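Local coordinates for protein transcriptional regulators (LACI-FAMILY TRANSCRIPTIONAL REGULATORY PROTEIN) (Corynebacterium glutamicum, PDB 3GYB) that probably acts as a LacI-family transcription factor that binds cis-regulatory DNA, its periplasmic-binding-protein-like part carrying a magnesium ion, at residues A[57-70]-A[79-91]. Residues are numbered along the deposited sequence; the frame is centred on the assembly and turned at random.
Sequences LSMRPDGIIIAQDI and LPPFVIAGTRITQ
Ile64 and Ile66 are joined to residues 81-85 by four backbone hydrogen bonds, the straightest running from Ile66 N to Val83 O (2.8 Å, 166° at the hydrogen). These bonds, with Ile64, Ile65 and Ile66 level with Phe82, Val83 and Ile84, establish parallel pairing; the strand axes run the same way, 22° apart. On one face, Ile66 CD1 comes obliquely at the Phe82 ring, 3.7 Å from Phe82 CD2. Because Phe82 CG sits between the backbone N and the carbonyl carbon (chi1 69°), the end of the ring leads away from strand 63-67. Before the strands, Leu57 CD2 is the bump: it enters the angle between Leu79 CD1 and Pro80 CD, reaching the latter at 3.5 Å. Ile64 CD1 meets Leu79 CD1 at 4.1 Å. On the other face Ile65 and Val83 lie side by side, pointing alike, Ile65 CD1 4.0 Å from Val83 CB; Leu242 of helix 231-246 packs on both. Past the strands, a water joins Asp69 OD1 to Thr87 OG1, while Gly129 N also bonds that carboxylate oxygen. With strand 7-12 flanking 63-67 and helices 52-57 and 231-246 covering opposite faces, this is the parallel-sheet core of a Rossmann-like lobe, as in the periplasmic-binding-protein-like domain of LacI-family regulators.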
loop_
_atom_site.group_PDB
_atom_site.type_symbol
_atom_site.label_atom_id
_atom_site.label_comp_id
_atom_site.label_asym_id
_atom_site.label_seq_id
_atom_site.Cartn_x
_atom_site.Cartn_y
_atom_site.Cartn_z
ATOM N N LEU A 57 7.529 20.885 9.656
ATOM C CA LEU A 57 8.259 22.132 9.839
ATOM C C LEU A 57 9.734 21.925 10.182
ATOM O O LEU A 57 10.570 22.764 9.848
ATOM C CB LEU A 57 7.597 22.964 10.942
ATOM C CG LEU A 57 6.175 23.444 10.648
ATOM C CD1 LEU A 57 5.567 24.079 11.891
ATOM C CD2 LEU A 57 6.209 24.439 9.493
ATOM N N SER A 58 10.052 20.808 10.831
ATOM C CA SER A 58 11.426 20.530 11.231
ATOM C C SER A 58 12.399 20.441 10.064
ATOM O O SER A 58 13.602 20.639 10.245
ATOM C CB SER A 58 11.508 19.243 12.064
ATOM O OG SER A 58 11.211 18.089 11.297
HETATM N N MSE A 59 11.894 20.154 8.865
HETATM C CA MSE A 59 12.763 20.051 7.700
HETATM C C MSE A 59 12.850 21.401 6.987
HETATM O O MSE A 59 13.560 21.544 5.991
HETATM C CB MSE A 59 12.250 18.965 6.728
HETATM C CG MSE A 59 11.052 19.361 5.879
HETATM SE SE MSE A 59 10.533 18.023 4.536
HETATM C CE MSE A 59 11.731 18.384 3.193
ATOM N N ARG A 60 12.149 22.392 7.528
ATOM C CA ARG A 60 12.119 23.735 6.958
ATOM C C ARG A 60 11.726 23.646 5.482
ATOM O O ARG A 60 12.485 24.039 4.594
ATOM C CB ARG A 60 13.484 24.424 7.104
ATOM C CG ARG A 60 13.968 24.545 8.551
ATOM C CD ARG A 60 15.321 25.250 8.639
ATOM N NE ARG A 60 15.862 25.274 10.001
ATOM C CZ ARG A 60 15.415 26.056 10.981
ATOM N NH1 ARG A 60 14.411 26.897 10.766
ATOM N NH2 ARG A 60 15.972 25.993 12.185
ATOM N N PRO A 61 10.526 23.116 5.202
ATOM C CA PRO A 61 10.055 22.986 3.822
ATOM C C PRO A 61 9.608 24.324 3.238
ATOM O O PRO A 61 9.160 25.206 3.971
ATOM C CB PRO A 61 8.897 22.003 3.958
ATOM C CG PRO A 61 8.300 22.410 5.277
ATOM C CD PRO A 61 9.524 22.595 6.152
ATOM N N ASP A 62 9.740 24.467 1.922
ATOM C CA ASP A 62 9.319 25.689 1.243
ATOM C C ASP A 62 7.795 25.690 1.167
ATOM O O ASP A 62 7.159 26.745 1.184
ATOM C CB ASP A 62 9.884 25.757 -0.180
ATOM C CG ASP A 62 11.395 25.918 -0.214
ATOM O OD1 ASP A 62 12.005 26.185 0.841
ATOM O OD2 ASP A 62 11.971 25.790 -1.315
ATOM N N GLY A 63 7.221 24.492 1.074
ATOM C CA GLY A 63 5.779 24.345 0.994
ATOM C C GLY A 63 5.347 23.020 1.592
ATOM O O GLY A 63 6.178 22.137 1.822
ATOM N N ILE A 64 4.051 22.878 1.844
ATOM C CA ILE A 64 3.526 21.652 2.436
ATOM C C ILE A 64 2.230 21.207 1.772
ATOM O O ILE A 64 1.332 22.011 1.544
ATOM C CB ILE A 64 3.235 21.859 3.950
ATOM C CG1 ILE A 64 4.512 22.283 4.675
ATOM C CG2 ILE A 64 2.668 20.580 4.566
ATOM C CD1 ILE A 64 4.266 22.768 6.099
ATOM N N ILE A 65 2.145 19.924 1.439
ATOM C CA ILE A 65 0.919 19.385 0.872
ATOM C C ILE A 65 0.317 18.582 2.020
ATOM O O ILE A 65 0.958 17.668 2.543
ATOM C CB ILE A 65 1.186 18.427 -0.321
ATOM C CG1 ILE A 65 1.744 19.205 -1.516
ATOM C CG2 ILE A 65 -0.110 17.713 -0.703
ATOM C CD1 ILE A 65 0.761 20.207 -2.132
ATOM N N ILE A 66 -0.891 18.939 2.437
ATOM C CA ILE A 66 -1.547 18.228 3.525
ATOM C C ILE A 66 -2.595 17.284 2.955
ATOM O O ILE A 66 -3.665 17.710 2.517
ATOM C CB ILE A 66 -2.223 19.204 4.506
ATOM C CG1 ILE A 66 -1.180 20.171 5.066
ATOM C CG2 ILE A 66 -2.884 18.435 5.638
ATOM C CD1 ILE A 66 -1.764 21.245 5.959
ATOM N N ALA A 67 -2.274 15.994 2.950
ATOM C CA ALA A 67 -3.190 14.986 2.434
ATOM C C ALA A 67 -3.634 14.086 3.580
ATOM O O ALA A 67 -3.825 12.882 3.407
ATOM C CB ALA A 67 -2.508 14.171 1.346
ATOM N N GLN A 68 -3.777 14.697 4.753
ATOM C CA GLN A 68 -4.208 14.017 5.973
ATOM C C GLN A 68 -5.571 14.564 6.376
ATOM O O GLN A 68 -5.953 15.667 5.976
ATOM C CB GLN A 68 -3.231 14.284 7.123
ATOM C CG GLN A 68 -1.953 13.461 7.120
ATOM C CD GLN A 68 -1.016 13.847 8.254
ATOM O OE1 GLN A 68 0.021 13.212 8.472
ATOM N NE2 GLN A 68 -1.375 14.901 8.981
ATOM N N ASP A 69 -6.292 13.790 7.179
ATOM C CA ASP A 69 -7.600 14.199 7.668
ATOM C C ASP A 69 -7.383 14.947 8.980
ATOM O O ASP A 69 -7.131 14.330 10.016
ATOM C CB ASP A 69 -8.481 12.973 7.910
ATOM C CG ASP A 69 -9.897 13.341 8.305
ATOM O OD1 ASP A 69 -10.598 13.970 7.485
ATOM O OD2 ASP A 69 -10.309 13.005 9.435
ATOM N N ILE A 70 -7.463 16.272 8.932
ATOM C CA ILE A 70 -7.267 17.090 10.126
ATOM C C ILE A 70 -8.382 18.121 10.277
ATOM O O ILE A 70 -9.244 18.250 9.408
ATOM C CB ILE A 70 -5.910 17.832 10.081
ATOM C CG1 ILE A 70 -4.765 16.823 9.943
ATOM C CG2 ILE A 70 -5.727 18.665 11.343
ATOM C CD1 ILE A 70 -3.391 17.458 9.824
ATOM N N LEU A 79 3.431 29.744 9.161
ATOM C CA LEU A 79 3.452 28.470 8.452
ATOM C C LEU A 79 3.720 28.694 6.966
ATOM O O LEU A 79 3.208 29.641 6.371
ATOM C CB LEU A 79 2.111 27.751 8.629
ATOM C CG LEU A 79 1.993 26.328 8.079
ATOM C CD1 LEU A 79 2.913 25.405 8.861
ATOM C CD2 LEU A 79 0.549 25.854 8.189
ATOM N N PRO A 80 4.542 27.830 6.349
ATOM C CA PRO A 80 4.857 27.961 4.922
ATOM C C PRO A 80 3.591 27.762 4.095
ATOM O O PRO A 80 2.579 27.286 4.608
ATOM C CB PRO A 80 5.869 26.838 4.686
ATOM C CG PRO A 80 6.520 26.674 6.026
ATOM C CD PRO A 80 5.343 26.757 6.962
ATOM N N PRO A 81 3.629 28.126 2.805
ATOM C CA PRO A 81 2.440 27.951 1.963
ATOM C C PRO A 81 2.045 26.478 1.947
ATOM O O PRO A 81 2.912 25.604 1.911
ATOM C CB PRO A 81 2.915 28.424 0.592
ATOM C CG PRO A 81 3.954 29.457 0.933
ATOM C CD PRO A 81 4.711 28.790 2.058
ATOM N N PHE A 82 0.745 26.209 1.979
ATOM C CA PHE A 82 0.269 24.832 1.957
ATOM C C PHE A 82 -1.007 24.664 1.147
ATOM O O PHE A 82 -1.752 25.620 0.913
ATOM C CB PHE A 82 0.022 24.317 3.381
ATOM C CG PHE A 82 -1.142 24.970 4.071
ATOM C CD1 PHE A 82 -1.002 26.212 4.680
ATOM C CD2 PHE A 82 -2.391 24.356 4.081
ATOM C CE1 PHE A 82 -2.090 26.833 5.291
ATOM C CE2 PHE A 82 -3.485 24.969 4.688
ATOM C CZ PHE A 82 -3.332 26.212 5.294
ATOM N N VAL A 83 -1.247 23.428 0.727
ATOM C CA VAL A 83 -2.430 23.076 -0.035
ATOM C C VAL A 83 -2.945 21.774 0.540
ATOM O O VAL A 83 -2.161 20.863 0.814
ATOM C CB VAL A 83 -2.112 22.854 -1.533
ATOM C CG1 VAL A 83 -3.319 22.248 -2.239
ATOM C CG2 VAL A 83 -1.739 24.176 -2.189
ATOM N N ILE A 84 -4.253 21.701 0.752
ATOM C CA ILE A 84 -4.869 20.489 1.269
ATOM C C ILE A 84 -5.267 19.687 0.031
ATOM O O ILE A 84 -5.973 20.192 -0.843
ATOM C CB ILE A 84 -6.110 20.828 2.125
ATOM C CG1 ILE A 84 -5.680 21.671 3.331
ATOM C CG2 ILE A 84 -6.790 19.550 2.600
ATOM C CD1 ILE A 84 -6.835 22.238 4.127
ATOM N N ALA A 85 -4.803 18.442 -0.046
ATOM C CA ALA A 85 -5.083 17.595 -1.200
ATOM C C ALA A 85 -5.788 16.288 -0.856
ATOM O O ALA A 85 -5.440 15.616 0.112
ATOM C CB ALA A 85 -3.786 17.291 -1.935
ATOM N N GLY A 86 -6.784 15.935 -1.664
ATOM C CA GLY A 86 -7.503 14.694 -1.442
ATOM C C GLY A 86 -8.711 14.846 -0.546
ATOM O O GLY A 86 -9.614 14.010 -0.566
ATOM N N THR A 87 -8.723 15.909 0.250
ATOM C CA THR A 87 -9.835 16.170 1.154
ATOM C C THR A 87 -9.981 17.671 1.373
ATOM O O THR A 87 -9.324 18.471 0.705
ATOM C CB THR A 87 -9.625 15.473 2.522
ATOM O OG1 THR A 87 -10.778 15.680 3.351
ATOM C CG2 THR A 87 -8.392 16.028 3.222
ATOM N N ARG A 88 -10.845 18.044 2.308
ATOM C CA ARG A 88 -11.098 19.446 2.622
ATOM C C ARG A 88 -12.191 19.527 3.677
ATOM O O ARG A 88 -12.881 18.542 3.947
ATOM C CB ARG A 88 -11.557 20.196 1.367
ATOM C CG ARG A 88 -12.705 19.510 0.646
ATOM C CD ARG A 88 -13.264 20.337 -0.499
ATOM N NE ARG A 88 -12.221 20.904 -1.349
ATOM C CZ ARG A 88 -12.345 21.077 -2.662
ATOM N NH1 ARG A 88 -13.463 20.714 -3.274
ATOM N NH2 ARG A 88 -11.362 21.631 -3.358
ATOM N N ILE A 89 -12.343 20.703 4.276
ATOM C CA ILE A 89 -13.376 20.904 5.280
ATOM C C ILE A 89 -14.654 21.164 4.491
ATOM O O ILE A 89 -14.708 22.080 3.670
ATOM C CB ILE A 89 -13.070 22.129 6.166
ATOM C CG1 ILE A 89 -11.596 22.122 6.580
ATOM C CG2 ILE A 89 -13.957 22.105 7.402
ATOM C CD1 ILE A 89 -11.167 20.881 7.343
ATOM N N THR A 90 -15.676 20.351 4.732
ATOM C CA THR A 90 -16.941 20.488 4.019
ATOM C C THR A 90 -17.493 21.911 4.039
ATOM O O THR A 90 -18.081 22.367 3.057
ATOM C CB THR A 90 -18.012 19.537 4.596
ATOM O OG1 THR A 90 -17.537 18.186 4.540
ATOM C CG2 THR A 90 -19.302 19.641 3.794
ATOM N N GLN A 91 -17.297 22.611 5.151
ATOM C CA GLN A 91 -17.799 23.975 5.293
ATOM C C GLN A 91 -16.917 25.046 4.650
ATOM O O GLN A 91 -17.372 25.806 3.794
ATOM C CB GLN A 91 -17.994 24.306 6.778
ATOM C CG GLN A 91 -16.730 24.174 7.622
ATOM C CD GLN A 91 -16.951 24.529 9.081
ATOM O OE1 GLN A 91 -16.028 24.461 9.895
ATOM N NE2 GLN A 91 -18.178 24.911 9.421
HETATM O O HOH W 1 -11.107 13.334 4.691
#